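Side-chain contacts in DUF5063 domain-containing protein (Bacteroides fragilis, PDB 3NRH), which is of unknown function, a predominantly alpha-helical member of the DUF5063 family whose assembly here pairs two copies of the chain: residues D40-I45 / R162-V167; K110-D115 / V158-A163. All coordinates share one frame; numbering follows the deposited sequence.

Contact 1 of 2, residues D40-I45 / R162-V167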
ATOM      1  N   ASP A  40     -10.152  -4.210  -8.099  1.00 16.35           N
ATOM      2  CA  ASP A  40     -10.519  -4.088  -6.687  1.00 18.22           C
ATOM      3  C   ASP A  40      -9.695  -4.990  -5.775  1.00 19.04           C
ATOM      4  O   ASP A  40      -9.253  -4.565  -4.704  1.00 13.21           O
ATOM      5  CB  ASP A  40     -12.002  -4.420  -6.474  1.00 18.95           C
ATOM      6  CG  ASP A  40     -12.926  -3.386  -7.075  1.00 29.75           C
ATOM      7  OD1 ASP A  40     -12.509  -2.216  -7.188  1.00 32.83           O
ATOM      8  OD2 ASP A  40     -14.075  -3.739  -7.417  1.00 31.98           O
ATOM      9  N   THR A  41      -9.497  -6.237  -6.193  1.00 12.54           N
ATOM     10  CA  THR A  41      -8.749  -7.192  -5.383  1.00 14.50           C
ATOM     11  C   THR A  41      -7.251  -6.923  -5.327  1.00 14.11           C
ATOM     12  O   THR A  41      -6.628  -7.080  -4.273  1.00 13.34           O
ATOM     13  CB  THR A  41      -8.959  -8.624  -5.882  1.00 16.06           C
ATOM     14  OG1 THR A  41     -10.360  -8.912  -5.912  1.00 21.28           O
ATOM     15  CG2 THR A  41      -8.261  -9.612  -4.953  1.00 20.61           C
ATOM     16  N   THR A  42      -6.677  -6.518  -6.455  1.00 13.84           N
ATOM     17  CA  THR A  42      -5.250  -6.239  -6.502  1.00 14.03           C
ATOM     18  C   THR A  42      -4.911  -5.066  -5.585  1.00 16.68           C
ATOM     19  O   THR A  42      -3.832  -5.029  -4.989  1.00 14.64           O
ATOM     20  CB  THR A  42      -4.786  -5.923  -7.936  1.00 16.73           C
ATOM     21  OG1 THR A  42      -5.155  -7.004  -8.808  1.00 21.72           O
ATOM     22  CG2 THR A  42      -3.269  -5.761  -7.977  1.00 20.27           C
ATOM     23  N   LEU A  43      -5.833  -4.116  -5.460  1.00 13.12           N
ATOM     24  CA  LEU A  43      -5.604  -2.960  -4.599  1.00 12.86           C
ATOM     25  C   LEU A  43      -5.665  -3.331  -3.119  1.00 10.81           C
ATOM     26  O   LEU A  43      -5.303  -2.531  -2.258  1.00 19.72           O
ATOM     27  CB  LEU A  43      -6.608  -1.848  -4.916  1.00 11.79           C
ATOM     28  CG  LEU A  43      -6.300  -1.125  -6.232  1.00 10.69           C
ATOM     29  CD1 LEU A  43      -7.443  -0.195  -6.623  1.00 17.29           C
ATOM     30  CD2 LEU A  43      -4.996  -0.357  -6.073  1.00 15.55           C
ATOM     31  N   LYS A  44      -6.130  -4.543  -2.827  1.00 13.94           N
ATOM     32  CA  LYS A  44      -6.181  -5.023  -1.449  1.00 12.28           C
ATOM     33  C   LYS A  44      -4.977  -5.934  -1.194  1.00 15.05           C
ATOM     34  O   LYS A  44      -4.339  -5.861  -0.136  1.00 17.40           O
ATOM     35  CB  LYS A  44      -7.482  -5.788  -1.184  1.00 17.33           C
ATOM     36  CG  LYS A  44      -8.721  -4.905  -1.231  1.00 22.07           C
ATOM     37  CD  LYS A  44     -10.004  -5.701  -1.089  1.00 26.11           C
ATOM     38  CE  LYS A  44     -11.210  -4.806  -1.354  1.00 29.55           C
ATOM     39  NZ  LYS A  44     -12.499  -5.540  -1.276  1.00 32.41           N
ATOM     40  N   ILE A  45      -4.653  -6.780  -2.168  1.00 10.51           N
ATOM     41  CA  ILE A  45      -3.521  -7.690  -2.012  1.00  9.16           C
ATOM     42  C   ILE A  45      -2.168  -6.970  -2.007  1.00 11.47           C
ATOM     43  O   ILE A  45      -1.314  -7.261  -1.175  1.00 11.90           O
ATOM     44  CB  ILE A  45      -3.495  -8.765  -3.130  1.00 11.52           C
ATOM     45  CG1 ILE A  45      -4.754  -9.631  -3.056  1.00 13.69           C
ATOM     46  CG2 ILE A  45      -2.260  -9.647  -2.975  1.00 14.07           C
ATOM     47  CD1 ILE A  45      -4.871 -10.635  -4.181  1.00 20.03           C
ATOM     48  N   ARG A 162      -0.336   2.817  -7.479  1.00 11.24           N
ATOM     49  CA  ARG A 162      -0.734   4.166  -7.870  1.00 13.43           C
ATOM     50  C   ARG A 162      -1.503   4.097  -9.182  1.00 13.51           C
ATOM     51  O   ARG A 162      -2.562   4.710  -9.330  1.00 14.02           O
ATOM     52  CB  ARG A 162       0.489   5.067  -8.062  1.00 17.35           C
ATOM     53  CG  ARG A 162       0.116   6.537  -8.250  1.00 33.52           C
ATOM     54  CD  ARG A 162       1.095   7.306  -9.136  1.00 45.77           C
ATOM     55  NE  ARG A 162       2.494   7.111  -8.764  1.00 46.46           N
ATOM     56  CZ  ARG A 162       3.283   6.174  -9.286  1.00 56.53           C
ATOM     57  NH1 ARG A 162       2.813   5.339 -10.210  1.00 44.26           N
ATOM     58  NH2 ARG A 162       4.542   6.072  -8.886  1.00 46.52           N
ATOM     59  N   ALA A 163      -0.960   3.350 -10.135  1.00 13.89           N
ATOM     60  CA  ALA A 163      -1.600   3.202 -11.434  1.00 13.77           C
ATOM     61  C   ALA A 163      -2.993   2.598 -11.282  1.00 14.75           C
ATOM     62  O   ALA A 163      -3.969   3.141 -11.802  1.00 15.29           O
ATOM     63  CB  ALA A 163      -0.745   2.329 -12.341  1.00 12.45           C
ATOM     64  N   LEU A 164      -3.084   1.479 -10.566  1.00 11.95           N
ATOM     65  CA  LEU A 164      -4.364   0.804 -10.342  1.00 10.69           C
ATOM     66  C   LEU A 164      -5.348   1.664  -9.563  1.00  9.72           C
ATOM     67  O   LEU A 164      -6.555   1.602  -9.803  1.00 10.88           O
ATOM     68  CB  LEU A 164      -4.146  -0.525  -9.610  1.00 10.80           C
ATOM     69  CG  LEU A 164      -3.491  -1.628 -10.452  1.00 14.04           C
ATOM     70  CD1 LEU A 164      -3.155  -2.819  -9.580  1.00 15.69           C
ATOM     71  CD2 LEU A 164      -4.434  -2.033 -11.576  1.00 17.24           C
ATOM     72  N   HIS A 165      -4.846   2.463  -8.624  1.00 11.25           N
ATOM     73  CA  HIS A 165      -5.726   3.335  -7.852  1.00 14.11           C
ATOM     74  C   HIS A 165      -6.396   4.293  -8.839  1.00 11.37           C
ATOM     75  O   HIS A 165      -7.603   4.508  -8.779  1.00 11.61           O
ATOM     76  CB  HIS A 165      -4.937   4.141  -6.813  1.00 14.86           C
ATOM     77  CG  HIS A 165      -5.799   4.981  -5.914  1.00 14.89           C
ATOM     78  ND1 HIS A 165      -6.412   4.481  -4.784  1.00 11.53           N
ATOM     79  CD2 HIS A 165      -6.151   6.288  -5.983  1.00 14.24           C
ATOM     80  CE1 HIS A 165      -7.099   5.444  -4.194  1.00 13.88           C
ATOM     81  NE2 HIS A 165      -6.958   6.550  -4.902  1.00 12.62           N
ATOM     82  N   ASP A 166      -5.605   4.849  -9.758  1.00 13.09           N
ATOM     83  CA  ASP A 166      -6.133   5.779 -10.755  1.00 15.98           C
ATOM     84  C   ASP A 166      -7.132   5.097 -11.691  1.00 17.76           C
ATOM     85  O   ASP A 166      -8.108   5.710 -12.116  1.00 14.50           O
ATOM     86  CB  ASP A 166      -5.003   6.390 -11.589  1.00 21.79           C
ATOM     87  CG  ASP A 166      -4.014   7.169 -10.751  1.00 35.48           C
ATOM     88  OD1 ASP A 166      -4.451   7.945  -9.878  1.00 32.80           O
ATOM     89  OD2 ASP A 166      -2.794   7.011 -10.973  1.00 42.83           O
ATOM     90  N   VAL A 167      -6.881   3.835 -12.026  1.00 15.81           N
ATOM     91  CA  VAL A 167      -7.798   3.110 -12.897  1.00 15.38           C
ATOM     92  C   VAL A 167      -9.178   3.020 -12.245  1.00 17.00           C
ATOM     93  O   VAL A 167     -10.199   3.208 -12.901  1.00 18.35           O
ATOM     94  CB  VAL A 167      -7.284   1.684 -13.189  1.00 13.83           C
ATOM     95  CG1 VAL A 167      -8.393   0.844 -13.820  1.00 16.73           C
ATOM     96  CG2 VAL A 167      -6.075   1.753 -14.113  1.00 13.47           C
TER

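Contact 2 of 2, residues K110-D115 / V158-A163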
ATOM      1  N   LYS A 110       4.615   3.178 -19.034  1.00 26.58           N
ATOM      2  CA  LYS A 110       4.739   1.896 -18.355  1.00 25.62           C
ATOM      3  C   LYS A 110       3.452   1.099 -18.517  1.00 24.34           C
ATOM      4  O   LYS A 110       2.420   1.639 -18.917  1.00 23.48           O
ATOM      5  CB  LYS A 110       5.013   2.113 -16.863  1.00 32.70           C
ATOM      6  CG  LYS A 110       6.422   2.586 -16.531  1.00 36.03           C
ATOM      7  CD  LYS A 110       7.436   1.471 -16.746  1.00 40.33           C
ATOM      8  CE  LYS A 110       8.825   1.877 -16.280  1.00 46.26           C
ATOM      9  NZ  LYS A 110       9.810   0.770 -16.451  1.00 58.03           N
ATOM     10  N   ASN A 111       3.523  -0.190 -18.207  1.00 22.21           N
ATOM     11  CA  ASN A 111       2.364  -1.063 -18.295  1.00 16.90           C
ATOM     12  C   ASN A 111       2.192  -1.809 -16.981  1.00 16.18           C
ATOM     13  O   ASN A 111       3.134  -2.412 -16.468  1.00 16.35           O
ATOM     14  CB  ASN A 111       2.532  -2.068 -19.437  1.00 21.78           C
ATOM     15  CG  ASN A 111       2.429  -1.421 -20.802  1.00 27.01           C
ATOM     16  OD1 ASN A 111       1.373  -0.915 -21.183  1.00 30.75           O
ATOM     17  ND2 ASN A 111       3.528  -1.426 -21.542  1.00 33.07           N
ATOM     18  N   ILE A 112       0.985  -1.751 -16.433  1.00 14.91           N
ATOM     19  CA  ILE A 112       0.690  -2.441 -15.183  1.00 17.22           C
ATOM     20  C   ILE A 112       0.984  -3.936 -15.336  1.00 12.41           C
ATOM     21  O   ILE A 112       1.561  -4.561 -14.447  1.00 12.73           O
ATOM     22  CB  ILE A 112      -0.791  -2.258 -14.790  1.00 12.36           C
ATOM     23  CG1 ILE A 112      -1.084  -0.775 -14.533  1.00 17.04           C
ATOM     24  CG2 ILE A 112      -1.109  -3.095 -13.556  1.00 12.50           C
ATOM     25  CD1 ILE A 112      -2.566  -0.461 -14.317  1.00 15.46           C
ATOM     26  N   SER A 113       0.597  -4.507 -16.472  1.00 10.78           N
ATOM     27  CA  SER A 113       0.817  -5.930 -16.706  1.00 15.30           C
ATOM     28  C   SER A 113       2.285  -6.334 -16.567  1.00 15.19           C
ATOM     29  O   SER A 113       2.589  -7.386 -16.009  1.00 13.70           O
ATOM     30  CB  SER A 113       0.295  -6.321 -18.094  1.00 16.37           C
ATOM     31  OG  SER A 113       0.947  -5.579 -19.106  1.00 15.49           O
ATOM     32  N   GLU A 114       3.196  -5.498 -17.062  1.00 12.91           N
ATOM     33  CA  GLU A 114       4.615  -5.807 -16.972  1.00 15.22           C
ATOM     34  C   GLU A 114       5.096  -5.695 -15.534  1.00 14.51           C
ATOM     35  O   GLU A 114       5.879  -6.526 -15.077  1.00 14.70           O
ATOM     36  CB  GLU A 114       5.432  -4.876 -17.872  1.00 16.50           C
ATOM     37  CG  GLU A 114       6.854  -5.359 -18.090  1.00 24.61           C
ATOM     38  CD  GLU A 114       7.639  -4.468 -19.031  1.00 38.84           C
ATOM     39  OE1 GLU A 114       7.084  -4.072 -20.077  1.00 36.85           O
ATOM     40  OE2 GLU A 114       8.816  -4.177 -18.730  1.00 33.80           O
ATOM     41  N   ASP A 115       4.635  -4.666 -14.824  1.00 13.63           N
ATOM     42  CA  ASP A 115       5.009  -4.482 -13.423  1.00 15.59           C
ATOM     43  C   ASP A 115       4.576  -5.697 -12.607  1.00 11.22           C
ATOM     44  O   ASP A 115       5.359  -6.246 -11.823  1.00 11.02           O
ATOM     45  CB  ASP A 115       4.332  -3.246 -12.816  1.00 19.08           C
ATOM     46  CG  ASP A 115       4.910  -1.942 -13.326  1.00 36.60           C
ATOM     47  OD1 ASP A 115       6.145  -1.772 -13.277  1.00 34.89           O
ATOM     48  OD2 ASP A 115       4.120  -1.075 -13.761  1.00 44.27           O
ATOM     49  N   VAL A 158       4.606  -0.320  -5.495  1.00 13.20           N
ATOM     50  CA  VAL A 158       3.986   0.967  -5.188  1.00 10.39           C
ATOM     51  C   VAL A 158       3.581   1.728  -6.454  1.00 11.81           C
ATOM     52  O   VAL A 158       2.544   2.397  -6.474  1.00 10.19           O
ATOM     53  CB  VAL A 158       4.904   1.848  -4.309  1.00 13.65           C
ATOM     54  CG1 VAL A 158       5.067   1.207  -2.936  1.00 15.31           C
ATOM     55  CG2 VAL A 158       6.252   2.029  -4.964  1.00 24.63           C
ATOM     56  N   ASN A 159       4.384   1.621  -7.509  1.00  7.33           N
ATOM     57  CA  ASN A 159       4.061   2.293  -8.770  1.00 13.24           C
ATOM     58  C   ASN A 159       2.777   1.700  -9.341  1.00 16.91           C
ATOM     59  O   ASN A 159       1.909   2.423  -9.833  1.00 13.17           O
ATOM     60  CB  ASN A 159       5.182   2.118  -9.802  1.00 11.93           C
ATOM     61  CG  ASN A 159       6.440   2.884  -9.445  1.00 16.44           C
ATOM     62  OD1 ASN A 159       6.413   3.812  -8.639  1.00 19.21           O
ATOM     63  ND2 ASN A 159       7.554   2.506 -10.063  1.00 15.18           N
ATOM     64  N   THR A 160       2.658   0.379  -9.264  1.00 14.06           N
ATOM     65  CA  THR A 160       1.481  -0.312  -9.777  1.00 18.14           C
ATOM     66  C   THR A 160       0.245   0.035  -8.961  1.00 16.15           C
ATOM     67  O   THR A 160      -0.851   0.169  -9.505  1.00 14.14           O
ATOM     68  CB  THR A 160       1.683  -1.840  -9.761  1.00 21.09           C
ATOM     69  OG1 THR A 160       2.830  -2.173 -10.550  1.00 35.32           O
ATOM     70  CG2 THR A 160       0.465  -2.547 -10.337  1.00 30.30           C
HETATM   71  N   MSE A 161       0.419   0.171  -7.650  1.00 12.01           N
HETATM   72  CA  MSE A 161      -0.692   0.528  -6.778  1.00 14.39           C
HETATM   73  C   MSE A 161      -1.241   1.891  -7.174  1.00 10.58           C
HETATM   74  O   MSE A 161      -2.456   2.101  -7.197  1.00 10.61           O
HETATM   75  CB  MSE A 161      -0.236   0.590  -5.324  1.00 15.29           C
HETATM   76  CG  MSE A 161      -0.443  -0.683  -4.553  1.00 24.34           C
HETATM   77 SE   MSE A 161      -0.034  -0.381  -2.692  1.00 32.69          SE
HETATM   78  CE  MSE A 161      -1.682   0.454  -2.170  1.00 21.16           C
ATOM     79  N   ARG A 162      -0.336   2.817  -7.479  1.00 11.24           N
ATOM     80  CA  ARG A 162      -0.734   4.166  -7.870  1.00 13.43           C
ATOM     81  C   ARG A 162      -1.503   4.097  -9.182  1.00 13.51           C
ATOM     82  O   ARG A 162      -2.562   4.710  -9.330  1.00 14.02           O
ATOM     83  CB  ARG A 162       0.489   5.067  -8.062  1.00 17.35           C
ATOM     84  CG  ARG A 162       0.116   6.537  -8.250  1.00 33.52           C
ATOM     85  CD  ARG A 162       1.095   7.306  -9.136  1.00 45.77           C
ATOM     86  NE  ARG A 162       2.494   7.111  -8.764  1.00 46.46           N
ATOM     87  CZ  ARG A 162       3.283   6.174  -9.286  1.00 56.53           C
ATOM     88  NH1 ARG A 162       2.813   5.339 -10.210  1.00 44.26           N
ATOM     89  NH2 ARG A 162       4.542   6.072  -8.886  1.00 46.52           N
ATOM     90  N   ALA A 163      -0.960   3.350 -10.135  1.00 13.89           N
ATOM     91  CA  ALA A 163      -1.600   3.202 -11.434  1.00 13.77           C
ATOM     92  C   ALA A 163      -2.993   2.598 -11.282  1.00 14.75           C
ATOM     93  O   ALA A 163      -3.969   3.141 -11.802  1.00 15.29           O
ATOM     94  CB  ALA A 163      -0.745   2.329 -12.341  1.00 12.45           C
TER
HETATM   95  O   HOH W   1       7.140   0.537 -12.337  1.00 27.45           O

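Contact 1 of 2, residues D40-I45 / R162-V167
Leu-43 lays its two methyls against CB of Leu-164 and the peptide joining it to His-165. CD2 does the closer touching, 3.6 Å from Leu-164 CB and 3.8 Å from His-165 N, while CD1 lies 3.8 Å from Leu-164 O. The isobutyl group thus rests on main chain as much as on side chain, and the two leucines cross at a slant. Leu-164 in turn reaches past its partner to the preceding residue: its CD1 meets Thr-42 CG2 at 3.4 Å, tighter than usual for two carbons, with the side chains nearly perpendicular. The threonine rotamer decides which branch is offered. With chi1 at -55°, CG2 stands opposite the backbone N and faces the leucine, whereas OG1 hydrogen-bonds to Phe-38 O, one turn back on its own helix, so the hydroxyl is satisfied without crossing the interface. Thr-42 also touches Phe-26 of helix 11-28, and Ile-112 covers another part of Leu-164. His-165 borders the patch, but its imidazole serves the other subunit, ND1 bonding to Tyr-50 OH and NE2 to Gly-150 O, both of the second copy; Leu-43 packs on that same tyrosine. No hydrogen bond joins the two segments. Their axes come within 9.9 Å at 144° between chain directions, and the CA atoms of Leu-43 and Leu-164 lie 7.0 Å apart. Such apolar packing between roughly antiparallel helices, here 35-54 and 135-169, is typical of a mainly alpha-helical bundle; here the contact also borders the second subunit.

Contact 2 of 2, residues K110-D115 / V158-A163
Ile-112 faces helix 135-169 with two of its branches, each meeting a different residue. CG2 touches the methyl of Thr-160, CG2 to CG2 at 3.6 Å, and the longer arm runs along Ala-163, whose CB is 3.8 Å from CG1 of Ile-112 and nearly as close to its CD1. The isoleucine torsion explains this division of labour: chi1 of -63° puts CG1 opposite the carbonyl carbon and CG2 opposite the backbone N, so the branches diverge towards residues almost one turn apart on the facing helix. Next to these aliphatic contacts, Asp-115 and Thr-160 pass each other in opposite directions. Thr-160 OG1 comes to 2.9 Å from CB of Asp-115, a close approach to a methylene rather than to the carboxylate. The hydroxyl is instead hydrogen-bonded to Lys-156 O in the preceding turn of its own helix.

The place in the fold is a strand-to-helix junction: strand 109-111 of a small two-stranded antiparallel sheet passes directly into helix 112-131, and the first turn of that helix packs on the long helix 135-169 of the bundle.

Further out, the carboxylate of Asp-115 is held at both oxygens. OD2 bonds to Tyr-93 OH from the neighbouring strand 92-94, and OD1 accepts from a water 2.7 Å away, which in turn accepts from Asn-159 ND2 at 3.0 Å. This water bridges the segments where they share no direct hydrogen bond. The amide of Asn-159 is steadied at its other end, where OD1 receives Arg-162 NH2 at 2.9 Å. That donor stands 42° out of the carbonyl plane, and Gln-155 NE2 supplies a second bond to the same oxygen.

How the contacts relate
Both contacts are buried and both use helix 135-169, sharing Arg-162 and Ala-163, but they dock different partners on it: helix 35-54 in contact 1, the start of helix 112-131 in contact 2. Their centres lie about 9 Å apart, and the two patches join where Leu-164 CD2 meets Ile-112 CD1 at 3.7 Å. Chemistry separates them. Contact 1 is apolar across its two segments, its polar histidine turned to the second subunit. Contact 2 combines aliphatic packing with a water bridge and a carboxylate bonded to Tyr-93 of the neighbouring strand. Both also touch the second copy, so one long helix serves the core of the chain and the dimeric assembly together.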